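Long-range contacts in glycosyl hydrolase family 2, TIM barrel domain protein (Parabacteroides merdae ATCC 43184, PDB 6DXU), which is a gut-bacterial beta-glucuronidase of glycoside hydrolase family 2 that probably cleaves glucuronic acid from beta-glucuronide conjugates: residues M348-R353 with L377-I383; N361-H367 with I383-I389; Q284-E289 with T301-F307. All coordinates share one frame; numbering follows the deposited sequence.

Interaction 1. Residues M348-R353 with L377-I383; sequences MRREMR and LCDELGI
Met352 meets Leu377, Cys378, Leu381 and Ile383 by packing alone. Its CG lies 3.7 Å from Leu377 CD1, and its CB is just as near to Leu381 CD1. Bends at chi2 (-53°) and chi3 swing the terminal methyl away from the leucines: Met352 CE is 3.8 Å from Cys378 SG and touches Ile383 CD1 as well. The two leucines thus take the root of the methionine, while the cysteine and isoleucine take its tip.

Two arginines line one margin of this apolar centre, and each lays its flat group against a leucine methyl. Leu377 CD2 sits over the centre of one face of the Arg349 guanidinium, 3.8 Å above its plane, with the two side chains nearly perpendicular. One turn on, Arg353 NH2 comes within 3.4 Å of Leu381 CD2, which again lies over a guanidinium face. Arg349 NH2 also forms a long salt bridge of 3.5 Å with Glu380 OE1, the two planes being 48° apart. Both members of that bridge have further partners, Arg349 NH1 pairing with Glu345 and Glu380 OE2 with Arg304. Separately, Arg353 NH1 pairs with Asp357.

Gly382 leaves the second helix with positive phi. At this helix end Cys378 O accepts from both Gly382 N and Ile383 N, a turn that leaves Ile383 CD1 in contact with Met352 CE.

The short axes approach to 10.7 Å at a crossing angle of -43°. Helices 345-357 and 372-381 are thereby packed against each other on the outside of the TIM barrel, with Ile374 extending the apolar seam and Cys378 and Ile383 resting on Ile363 of strand 362-364.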
loop_
_atom_site.group_PDB
_atom_site.type_symbol
_atom_site.label_atom_id
_atom_site.label_comp_id
_atom_site.label_asym_id
_atom_site.label_seq_id
_atom_site.Cartn_x
_atom_site.Cartn_y
_atom_site.Cartn_z
ATOM N N MET D 348 -11.215 -22.732 -35.991
ATOM C CA MET D 348 -10.287 -21.780 -36.601
ATOM C C MET D 348 -9.770 -22.275 -37.952
ATOM O O MET D 348 -9.673 -21.493 -38.908
ATOM C CB MET D 348 -9.116 -21.516 -35.654
ATOM C CG MET D 348 -9.529 -20.881 -34.318
ATOM S SD MET D 348 -8.037 -20.609 -33.338
ATOM C CE MET D 348 -8.651 -20.718 -31.654
ATOM N N ARG D 349 -9.399 -23.554 -38.047
ATOM C CA ARG D 349 -8.920 -24.079 -39.333
ATOM C C ARG D 349 -9.994 -23.946 -40.411
ATOM O O ARG D 349 -9.705 -23.550 -41.550
ATOM C CB ARG D 349 -8.507 -25.549 -39.199
ATOM C CG ARG D 349 -7.378 -25.810 -38.228
ATOM C CD ARG D 349 -6.839 -27.244 -38.300
ATOM N NE ARG D 349 -5.723 -27.299 -39.245
ATOM C CZ ARG D 349 -4.500 -26.852 -38.954
ATOM N NH1 ARG D 349 -4.242 -26.339 -37.746
ATOM N NH2 ARG D 349 -3.533 -26.916 -39.862
ATOM N N ARG D 350 -11.241 -24.276 -40.073
ATOM C CA ARG D 350 -12.316 -24.169 -41.058
ATOM C C ARG D 350 -12.495 -22.730 -41.516
ATOM O O ARG D 350 -12.633 -22.465 -42.720
ATOM C CB ARG D 350 -13.622 -24.718 -40.478
ATOM C CG ARG D 350 -14.836 -24.522 -41.384
ATOM C CD ARG D 350 -16.037 -25.279 -40.864
ATOM N NE ARG D 350 -17.212 -25.111 -41.719
ATOM C CZ ARG D 350 -18.442 -25.489 -41.377
ATOM N NH1 ARG D 350 -18.659 -26.049 -40.192
ATOM N NH2 ARG D 350 -19.457 -25.297 -42.216
ATOM N N GLU D 351 -12.473 -21.780 -40.570
ATOM C CA GLU D 351 -12.658 -20.374 -40.918
ATOM C C GLU D 351 -11.538 -19.874 -41.820
ATOM O O GLU D 351 -11.784 -19.162 -42.804
ATOM C CB GLU D 351 -12.734 -19.500 -39.654
ATOM C CG GLU D 351 -13.134 -18.074 -39.999
ATOM C CD GLU D 351 -13.319 -17.185 -38.789
ATOM O OE1 GLU D 351 -13.791 -17.684 -37.744
ATOM O OE2 GLU D 351 -12.994 -15.987 -38.891
ATOM N N MET D 352 -10.292 -20.180 -41.463
ATOM C CA MET D 352 -9.179 -19.671 -42.257
ATOM C C MET D 352 -9.130 -20.346 -43.623
ATOM O O MET D 352 -8.771 -19.709 -44.614
ATOM C CB MET D 352 -7.859 -19.854 -41.507
ATOM C CG MET D 352 -7.784 -19.084 -40.154
ATOM S SD MET D 352 -8.173 -17.326 -40.311
ATOM C CE MET D 352 -6.833 -16.815 -41.397
ATOM N N ARG D 353 -9.493 -21.626 -43.690
ATOM C CA ARG D 353 -9.609 -22.289 -44.986
ATOM C C ARG D 353 -10.689 -21.637 -45.852
ATOM O O ARG D 353 -10.497 -21.464 -47.064
ATOM C CB ARG D 353 -9.894 -23.777 -44.772
ATOM C CG ARG D 353 -10.263 -24.536 -46.056
ATOM C CD ARG D 353 -8.998 -25.064 -46.706
ATOM N NE ARG D 353 -8.583 -24.212 -47.811
ATOM C CZ ARG D 353 -7.345 -24.154 -48.288
ATOM N NH1 ARG D 353 -7.069 -23.353 -49.309
ATOM N NH2 ARG D 353 -6.382 -24.879 -47.734
ATOM N N LEU D 377 -1.835 -20.529 -39.126
ATOM C CA LEU D 377 -2.633 -20.781 -40.319
ATOM C C LEU D 377 -2.345 -19.748 -41.402
ATOM O O LEU D 377 -2.335 -20.084 -42.591
ATOM C CB LEU D 377 -4.124 -20.804 -39.971
ATOM C CG LEU D 377 -4.573 -22.101 -39.302
ATOM C CD1 LEU D 377 -5.915 -21.921 -38.596
ATOM C CD2 LEU D 377 -4.657 -23.196 -40.369
ATOM N N CYS D 378 -2.100 -18.493 -41.018
ATOM C CA CYS D 378 -1.734 -17.487 -42.016
ATOM C C CYS D 378 -0.395 -17.813 -42.669
ATOM O O CYS D 378 -0.225 -17.624 -43.884
ATOM C CB CYS D 378 -1.704 -16.092 -41.393
ATOM S SG CYS D 378 -3.360 -15.467 -40.908
ATOM N N ASP D 379 0.578 -18.277 -41.878
ATOM C CA ASP D 379 1.845 -18.721 -42.460
ATOM C C ASP D 379 1.624 -19.859 -43.449
ATOM O O ASP D 379 2.254 -19.904 -44.513
ATOM C CB ASP D 379 2.797 -19.209 -41.374
ATOM C CG ASP D 379 3.354 -18.092 -40.505
ATOM O OD1 ASP D 379 3.297 -16.897 -40.875
ATOM O OD2 ASP D 379 3.877 -18.445 -39.425
ATOM N N GLU D 380 0.777 -20.825 -43.079
ATOM C CA GLU D 380 0.619 -22.040 -43.871
ATOM C C GLU D 380 -0.255 -21.820 -45.084
ATOM O O GLU D 380 -0.069 -22.492 -46.104
ATOM C CB GLU D 380 -0.000 -23.152 -43.032
ATOM C CG GLU D 380 0.919 -23.682 -41.965
ATOM C CD GLU D 380 0.210 -24.633 -41.026
ATOM O OE1 GLU D 380 -0.919 -25.076 -41.366
ATOM O OE2 GLU D 380 0.782 -24.930 -39.951
ATOM N N LEU D 381 -1.216 -20.914 -44.994
ATOM C CA LEU D 381 -2.148 -20.709 -46.094
ATOM C C LEU D 381 -1.738 -19.585 -47.032
ATOM O O LEU D 381 -2.299 -19.488 -48.124
ATOM C CB LEU D 381 -3.550 -20.417 -45.552
ATOM C CG LEU D 381 -4.250 -21.576 -44.835
ATOM C CD1 LEU D 381 -5.472 -21.048 -44.111
ATOM C CD2 LEU D 381 -4.654 -22.662 -45.834
ATOM N N GLY D 382 -0.822 -18.716 -46.620
ATOM C CA GLY D 382 -0.379 -17.608 -47.448
ATOM C C GLY D 382 -1.233 -16.361 -47.311
ATOM O O GLY D 382 -1.742 -15.836 -48.307
ATOM N N ILE D 383 -1.393 -15.866 -46.085
ATOM C CA ILE D 383 -2.205 -14.685 -45.807
ATOM C C ILE D 383 -1.336 -13.711 -45.023
ATOM O O ILE D 383 -0.931 -14.017 -43.897
ATOM C CB ILE D 383 -3.477 -15.028 -45.015
ATOM C CG1 ILE D 383 -4.328 -16.038 -45.790
ATOM C CG2 ILE D 383 -4.270 -13.746 -44.681
ATOM C CD1 ILE D 383 -5.546 -16.542 -44.988
#

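Interaction 2. Residues N361-H367 with I383-I389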
loop_
_atom_site.group_PDB
_atom_site.type_symbol
_atom_site.label_atom_id
_atom_site.label_comp_id
_atom_site.label_asym_id
_atom_site.label_seq_id
_atom_site.Cartn_x
_atom_site.Cartn_y
_atom_site.Cartn_z
ATOM N N ASN D 361 -5.711 -12.707 -49.435
ATOM C CA ASN D 361 -4.264 -12.794 -49.226
ATOM C C ASN D 361 -3.770 -11.863 -48.121
ATOM O O ASN D 361 -2.549 -11.729 -47.936
ATOM C CB ASN D 361 -3.480 -12.537 -50.529
ATOM C CG ASN D 361 -3.617 -11.099 -51.051
ATOM O OD1 ASN D 361 -3.935 -10.171 -50.309
ATOM N ND2 ASN D 361 -3.383 -10.923 -52.353
ATOM N N PHE D 362 -4.674 -11.216 -47.388
ATOM C CA PHE D 362 -4.287 -10.249 -46.369
ATOM C C PHE D 362 -5.378 -10.203 -45.312
ATOM O O PHE D 362 -6.565 -10.261 -45.639
ATOM C CB PHE D 362 -4.079 -8.855 -46.978
ATOM C CG PHE D 362 -3.848 -7.765 -45.966
ATOM C CD1 PHE D 362 -2.756 -7.803 -45.109
ATOM C CD2 PHE D 362 -4.721 -6.694 -45.886
ATOM C CE1 PHE D 362 -2.559 -6.782 -44.171
ATOM C CE2 PHE D 362 -4.542 -5.685 -44.967
ATOM C CZ PHE D 362 -3.454 -5.725 -44.101
ATOM N N ILE D 363 -4.986 -10.090 -44.045
ATOM C CA ILE D 363 -5.975 -9.976 -42.983
ATOM C C ILE D 363 -5.450 -9.025 -41.917
ATOM O O ILE D 363 -4.265 -9.048 -41.563
ATOM C CB ILE D 363 -6.345 -11.358 -42.386
ATOM C CG1 ILE D 363 -7.548 -11.237 -41.435
ATOM C CG2 ILE D 363 -5.141 -12.007 -41.688
ATOM C CD1 ILE D 363 -8.127 -12.584 -40.988
ATOM N N ARG D 364 -6.335 -8.176 -41.428
ATOM C CA ARG D 364 -6.105 -7.416 -40.206
ATOM C C ARG D 364 -6.889 -8.114 -39.104
ATOM O O ARG D 364 -8.102 -8.304 -39.233
ATOM C CB ARG D 364 -6.538 -5.964 -40.392
ATOM C CG ARG D 364 -6.522 -5.090 -39.118
ATOM C CD ARG D 364 -6.795 -3.640 -39.481
ATOM N NE ARG D 364 -7.034 -2.801 -38.309
ATOM C CZ ARG D 364 -8.155 -2.132 -38.060
ATOM N NH1 ARG D 364 -9.190 -2.198 -38.892
ATOM N NH2 ARG D 364 -8.239 -1.389 -36.961
ATOM N N LEU D 365 -6.196 -8.535 -38.044
ATOM C CA LEU D 365 -6.769 -9.479 -37.078
ATOM C C LEU D 365 -7.632 -8.761 -36.035
ATOM O O LEU D 365 -7.437 -8.877 -34.826
ATOM C CB LEU D 365 -5.659 -10.297 -36.426
ATOM C CG LEU D 365 -4.960 -11.257 -37.395
ATOM C CD1 LEU D 365 -3.780 -11.965 -36.739
ATOM C CD2 LEU D 365 -5.962 -12.294 -37.906
ATOM N N GLY D 366 -8.639 -8.040 -36.532
ATOM C CA GLY D 366 -9.493 -7.303 -35.626
ATOM C C GLY D 366 -8.672 -6.264 -34.900
ATOM O O GLY D 366 -7.748 -5.668 -35.463
ATOM N N HIS D 367 -8.982 -6.057 -33.624
ATOM C CA HIS D 367 -8.343 -4.998 -32.859
ATOM C C HIS D 367 -7.408 -5.531 -31.776
ATOM O O HIS D 367 -7.141 -4.824 -30.796
ATOM C CB HIS D 367 -9.412 -4.090 -32.245
ATOM C CG HIS D 367 -10.333 -3.491 -33.263
ATOM N ND1 HIS D 367 -9.872 -2.823 -34.378
ATOM C CD2 HIS D 367 -11.683 -3.501 -33.364
ATOM C CE1 HIS D 367 -10.899 -2.423 -35.107
ATOM N NE2 HIS D 367 -12.010 -2.818 -34.512
ATOM N N ILE D 383 -1.393 -15.866 -46.085
ATOM C CA ILE D 383 -2.205 -14.685 -45.807
ATOM C C ILE D 383 -1.336 -13.711 -45.023
ATOM O O ILE D 383 -0.931 -14.017 -43.897
ATOM C CB ILE D 383 -3.477 -15.028 -45.015
ATOM C CG1 ILE D 383 -4.328 -16.038 -45.790
ATOM C CG2 ILE D 383 -4.270 -13.746 -44.681
ATOM C CD1 ILE D 383 -5.546 -16.542 -44.988
ATOM N N LEU D 384 -1.028 -12.556 -45.619
ATOM C CA LEU D 384 -0.267 -11.524 -44.924
ATOM C C LEU D 384 -1.100 -10.932 -43.782
ATOM O O LEU D 384 -2.334 -10.959 -43.806
ATOM C CB LEU D 384 0.156 -10.426 -45.897
ATOM C CG LEU D 384 1.136 -10.896 -46.982
ATOM C CD1 LEU D 384 1.131 -9.953 -48.183
ATOM C CD2 LEU D 384 2.529 -11.033 -46.392
ATOM N N VAL D 385 -0.418 -10.375 -42.775
ATOM C CA VAL D 385 -1.067 -10.037 -41.511
ATOM C C VAL D 385 -0.712 -8.629 -41.038
ATOM O O VAL D 385 0.466 -8.247 -40.997
ATOM C CB VAL D 385 -0.706 -11.064 -40.418
ATOM C CG1 VAL D 385 -1.080 -10.555 -39.020
ATOM C CG2 VAL D 385 -1.402 -12.383 -40.699
ATOM N N TRP D 386 -1.749 -7.888 -40.641
ATOM C CA TRP D 386 -1.681 -6.711 -39.781
ATOM C C TRP D 386 -2.275 -7.116 -38.436
ATOM O O TRP D 386 -3.415 -7.608 -38.376
ATOM C CB TRP D 386 -2.449 -5.562 -40.441
ATOM C CG TRP D 386 -2.859 -4.313 -39.659
ATOM C CD1 TRP D 386 -3.119 -4.185 -38.306
ATOM C CD2 TRP D 386 -3.119 -3.019 -40.232
ATOM N NE1 TRP D 386 -3.501 -2.890 -38.018
ATOM C CE2 TRP D 386 -3.513 -2.159 -39.177
ATOM C CE3 TRP D 386 -3.051 -2.506 -41.527
ATOM C CZ2 TRP D 386 -3.835 -0.823 -39.389
ATOM C CZ3 TRP D 386 -3.361 -1.174 -41.730
ATOM C CH2 TRP D 386 -3.758 -0.353 -40.676
ATOM N N GLU D 387 -1.482 -6.981 -37.372
ATOM C CA GLU D 387 -1.928 -7.336 -36.033
ATOM C C GLU D 387 -1.669 -6.159 -35.104
ATOM O O GLU D 387 -0.552 -5.616 -35.082
ATOM C CB GLU D 387 -1.219 -8.611 -35.543
ATOM C CG GLU D 387 -1.894 -9.260 -34.313
ATOM C CD GLU D 387 -1.225 -10.560 -33.902
ATOM O OE1 GLU D 387 0.023 -10.689 -34.030
ATOM O OE2 GLU D 387 -1.951 -11.462 -33.456
ATOM N N GLU D 388 -2.682 -5.775 -34.313
ATOM C CA GLU D 388 -2.607 -4.537 -33.539
ATOM C C GLU D 388 -2.932 -4.770 -32.069
ATOM O O GLU D 388 -3.466 -5.815 -31.692
ATOM C CB GLU D 388 -3.557 -3.463 -34.100
ATOM C CG GLU D 388 -5.047 -3.732 -33.919
ATOM C CD GLU D 388 -5.903 -2.773 -34.767
ATOM O OE1 GLU D 388 -5.486 -2.447 -35.899
ATOM O OE2 GLU D 388 -6.958 -2.306 -34.280
ATOM N N ILE D 389 -2.569 -3.793 -31.232
ATOM C CA ILE D 389 -2.947 -3.825 -29.818
ATOM C C ILE D 389 -4.343 -3.238 -29.678
ATOM O O ILE D 389 -4.755 -2.419 -30.518
ATOM C CB ILE D 389 -1.959 -3.057 -28.918
ATOM C CG1 ILE D 389 -1.827 -1.600 -29.365
ATOM C CG2 ILE D 389 -0.621 -3.769 -28.881
ATOM C CD1 ILE D 389 -1.207 -0.677 -28.270
HETATM O O HOH W 1 -5.078 -7.264 -34.854
#
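Arg364 runs straight from CG to NE, its CG anti to the backbone N (chi1 172°), while Glu388 takes the less roomy first torsion, chi1 69°, with CG between its backbone N and carbonyl carbon; together these bring guanidinium and carboxylate into contact. The setting is a parallel pair of TIM-barrel strands, 362-364 and 384-388 (short axes 4.7 Å apart), joined through helix 372-381 as a beta-alpha-beta unit. Ile363 bonds strand 384-388 through both its N (to Leu384 O) and its O (from Trp386 N), straddling Val385, and Leu365 N continues the pattern to Trp386 O.

Ile363, Val385 and Leu365 turn to the helix side, where Leu365 CD1 is 3.8 Å from Val385 CG1. On the other face, Arg364 lies alongside Trp386, and Arg364 CD stands 3.6 Å from the centroid of the five-membered ring, almost straight above it, a CH-pi contact. Beyond it, Arg364 NE reaches Glu388 OE1 at 2.9 Å, and NH2 bonds to the same oxygen, a side-on grip by two nitrogens. Trp386 NE1 also donates to OE1, so three N-H groups converge on one buried atom, an arrangement that fixes the carboxylate's rotation. A lysine in place of Glu388 would probably leave Arg364 facing a like charge and strip His367 ND1 and Trp386 NE1 of their acceptor. Arg364 NH1 forms a salt bridge with Glu514 and a hydrogen bond with His331, and NH2 bonds Asn429. This cluster sits inside the barrel at the C-terminal strand ends, where family 2 enzymes keep their active site; Glu514 is probably the nucleophile, by family analogy.

The other carboxylate oxygen serves the histidine: His367 ND1 donates to Glu388 OE2 at 3.0 Å, in the ring plane but 41° above the plane of the carboxylate.

Interaction 3. Residues Q284-E289 with T301-F307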
loop_
_atom_site.group_PDB
_atom_site.type_symbol
_atom_site.label_atom_id
_atom_site.label_comp_id
_atom_site.label_asym_id
_atom_site.label_seq_id
_atom_site.Cartn_x
_atom_site.Cartn_y
_atom_site.Cartn_z
ATOM N N GLN D 284 5.743 -21.278 -48.300
ATOM C CA GLN D 284 6.713 -22.320 -48.002
ATOM C C GLN D 284 7.539 -21.859 -46.815
ATOM O O GLN D 284 7.971 -20.706 -46.776
ATOM C CB GLN D 284 7.595 -22.630 -49.225
ATOM C CG GLN D 284 6.793 -23.251 -50.371
ATOM C CD GLN D 284 7.651 -23.744 -51.526
ATOM O OE1 GLN D 284 8.057 -22.971 -52.392
ATOM N NE2 GLN D 284 7.913 -25.043 -51.551
ATOM N N LEU D 285 7.747 -22.755 -45.854
ATOM C CA LEU D 285 8.393 -22.425 -44.595
ATOM C C LEU D 285 9.619 -23.300 -44.376
ATOM O O LEU D 285 9.635 -24.480 -44.729
ATOM C CB LEU D 285 7.415 -22.624 -43.423
ATOM C CG LEU D 285 6.102 -21.856 -43.583
ATOM C CD1 LEU D 285 4.993 -22.462 -42.733
ATOM C CD2 LEU D 285 6.391 -20.447 -43.155
ATOM N N TYR D 286 10.620 -22.717 -43.744
ATOM C CA TYR D 286 11.736 -23.462 -43.190
ATOM C C TYR D 286 11.431 -23.826 -41.742
ATOM O O TYR D 286 10.595 -23.204 -41.082
ATOM C CB TYR D 286 13.018 -22.636 -43.248
ATOM C CG TYR D 286 13.639 -22.525 -44.625
ATOM C CD1 TYR D 286 14.762 -23.268 -44.955
ATOM C CD2 TYR D 286 13.089 -21.698 -45.594
ATOM C CE1 TYR D 286 15.337 -23.182 -46.215
ATOM C CE2 TYR D 286 13.650 -21.601 -46.859
ATOM C CZ TYR D 286 14.780 -22.346 -47.159
ATOM O OH TYR D 286 15.355 -22.266 -48.406
ATOM N N THR D 287 12.144 -24.825 -41.234
ATOM C CA THR D 287 11.958 -25.242 -39.852
ATOM C C THR D 287 13.290 -25.188 -39.125
ATOM O O THR D 287 14.278 -25.752 -39.594
ATOM C CB THR D 287 11.391 -26.657 -39.766
ATOM O OG1 THR D 287 10.163 -26.726 -40.501
ATOM C CG2 THR D 287 11.113 -27.001 -38.304
ATOM N N CYS D 288 13.316 -24.536 -37.971
ATOM C CA CYS D 288 14.501 -24.543 -37.132
ATOM C C CYS D 288 14.220 -25.473 -35.957
ATOM O O CYS D 288 13.228 -25.293 -35.240
ATOM C CB CYS D 288 14.856 -23.125 -36.678
ATOM S SG CYS D 288 16.325 -23.029 -35.600
ATOM N N GLU D 289 15.070 -26.479 -35.784
ATOM C CA GLU D 289 14.912 -27.485 -34.741
ATOM C C GLU D 289 16.043 -27.306 -33.736
ATOM O O GLU D 289 17.214 -27.376 -34.108
ATOM C CB GLU D 289 14.922 -28.886 -35.353
ATOM C CG GLU D 289 14.888 -30.040 -34.370
ATOM C CD GLU D 289 14.976 -31.388 -35.077
ATOM O OE1 GLU D 289 16.032 -31.675 -35.690
ATOM O OE2 GLU D 289 13.985 -32.147 -35.028
ATOM N N THR D 301 12.660 -28.910 -29.582
ATOM C CA THR D 301 11.492 -28.172 -30.018
ATOM C C THR D 301 11.799 -27.579 -31.381
ATOM O O THR D 301 12.955 -27.516 -31.804
ATOM C CB THR D 301 11.092 -27.089 -28.993
ATOM O OG1 THR D 301 9.848 -26.496 -29.378
ATOM C CG2 THR D 301 12.169 -26.008 -28.857
ATOM N N GLU D 302 10.761 -27.137 -32.078
ATOM C CA GLU D 302 11.006 -26.576 -33.393
ATOM C C GLU D 302 10.186 -25.311 -33.568
ATOM O O GLU D 302 9.201 -25.070 -32.870
ATOM C CB GLU D 302 10.712 -27.565 -34.526
ATOM C CG GLU D 302 9.318 -28.107 -34.566
ATOM C CD GLU D 302 9.109 -29.028 -35.764
ATOM O OE1 GLU D 302 9.776 -30.082 -35.831
ATOM O OE2 GLU D 302 8.296 -28.682 -36.651
ATOM N N GLU D 303 10.654 -24.482 -34.486
ATOM C CA GLU D 303 10.045 -23.204 -34.794
ATOM C C GLU D 303 10.204 -22.978 -36.285
ATOM O O GLU D 303 11.268 -23.245 -36.849
ATOM C CB GLU D 303 10.703 -22.075 -33.987
ATOM C CG GLU D 303 10.071 -20.719 -34.201
ATOM C CD GLU D 303 8.887 -20.473 -33.278
ATOM O OE1 GLU D 303 8.541 -21.380 -32.483
ATOM O OE2 GLU D 303 8.307 -19.368 -33.347
ATOM N N ARG D 304 9.149 -22.493 -36.920
ATOM C CA ARG D 304 9.125 -22.290 -38.355
ATOM C C ARG D 304 9.335 -20.818 -38.682
ATOM O O ARG D 304 9.092 -19.928 -37.864
ATOM C CB ARG D 304 7.799 -22.782 -38.936
ATOM C CG ARG D 304 7.574 -24.278 -38.760
ATOM C CD ARG D 304 6.299 -24.735 -39.452
ATOM N NE ARG D 304 5.165 -23.863 -39.150
ATOM C CZ ARG D 304 3.933 -24.055 -39.617
ATOM N NH1 ARG D 304 3.676 -25.091 -40.407
ATOM N NH2 ARG D 304 2.956 -23.212 -39.302
ATOM N N PHE D 305 9.802 -20.569 -39.900
ATOM C CA PHE D 305 10.001 -19.206 -40.370
ATOM C C PHE D 305 9.991 -19.229 -41.890
ATOM O O PHE D 305 10.035 -20.292 -42.511
ATOM C CB PHE D 305 11.307 -18.613 -39.819
ATOM C CG PHE D 305 12.553 -19.154 -40.484
ATOM C CD1 PHE D 305 13.085 -20.378 -40.092
ATOM C CD2 PHE D 305 13.189 -18.441 -41.491
ATOM C CE1 PHE D 305 14.236 -20.883 -40.689
ATOM C CE2 PHE D 305 14.340 -18.950 -42.103
ATOM C CZ PHE D 305 14.859 -20.163 -41.691
ATOM N N GLY D 306 9.940 -18.047 -42.484
ATOM C CA GLY D 306 9.963 -17.942 -43.932
ATOM C C GLY D 306 10.791 -16.757 -44.378
ATOM O O GLY D 306 10.946 -15.774 -43.652
ATOM N N PHE D 307 11.332 -16.868 -45.598
ATOM C CA PHE D 307 12.075 -15.795 -46.250
ATOM C C PHE D 307 11.134 -15.060 -47.200
ATOM O O PHE D 307 10.565 -15.677 -48.107
ATOM C CB PHE D 307 13.267 -16.353 -47.046
ATOM C CG PHE D 307 14.423 -16.833 -46.191
ATOM C CD1 PHE D 307 15.247 -15.922 -45.530
ATOM C CD2 PHE D 307 14.689 -18.190 -46.069
ATOM C CE1 PHE D 307 16.316 -16.352 -44.756
ATOM C CE2 PHE D 307 15.758 -18.636 -45.307
ATOM C CZ PHE D 307 16.569 -17.713 -44.641
HETATM O O HOH W 2 10.656 -19.435 -46.872
HETATM O O HOH W 3 11.602 -31.712 -34.175
#
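Tyr286 pairs with Phe305, and Cys288 with Glu303, as antiparallel hydrogen-bonded pairs, the short strand axes 4.6 Å apart with their directions at 152°. Each of these pairs is closed by two backbone bonds; the shortest, Cys288 N to Glu303 O, is 2.7 Å.

The face bearing Tyr286 carries an aromatic cluster. Phe305 has its CG between backbone N and carbonyl carbon (chi1 75°), which turns one ring face to Tyr286 CB; that carbon is 3.7 Å from the ring centroid, a CH-pi contact. The planes of the two rings are only modestly inclined but displaced, with centroids 5.6 Å apart, so little ring surface is shared. Phe307 instead meets Tyr286 in a T-shaped stack, its edge toward the tyrosine face with planes at 83°, Phe307 CD2 lying 3.7 Å from Tyr286 CE2. Tyr286 OH is bonded to the backbone of Val276, and Ile272 packs on both Tyr286 and Phe307.

The opposite face is more polar. Leu285 CD1 sits over the centre of the Arg304 guanidinium, 3.6 Å above its plane, while Arg304 NH2 forms a salt bridge with Glu380. Farther along, Glu289 and Glu302 are joined through a water that donates to both, at 2.6 Å from Glu289 OE2 and 3.0 Å from Glu302 OE1. Their like charges are likely to be eased by it; Glu289 OE1 is hydrogen-bonded to Tyr244 OH.

A second water spans Gln284 O and Phe307 N where the strands part. The whole is a beta hairpin, strands 286-294 and 297-305, at the margin of a four-stranded antiparallel sheet within the immunoglobulin-like beta-sandwich domain characteristic of family 2 glycoside hydrolases.

Along the chain, interaction 3 closes before the other two open, and interactions 1 and 2 alternate through helix 345-357, strand 362-364, helix 372-381 and strand 384-388. Interactions 1 and 2 have centres about 12 Å apart and share Ile383; Cys378 SG links them, lying 3.7 Å from Val385 CG2 and packing helix 372-381 onto the strands it connects, as in a TIM barrel. Interaction 3 belongs to the preceding beta-sandwich domain, its centre about 17 Å from that of interaction 1. The two are joined by the Glu380 OE2 to Arg304 NH2 salt bridge (2.8 Å), a direct tie between domains, whereas interactions 2 and 3 do not touch.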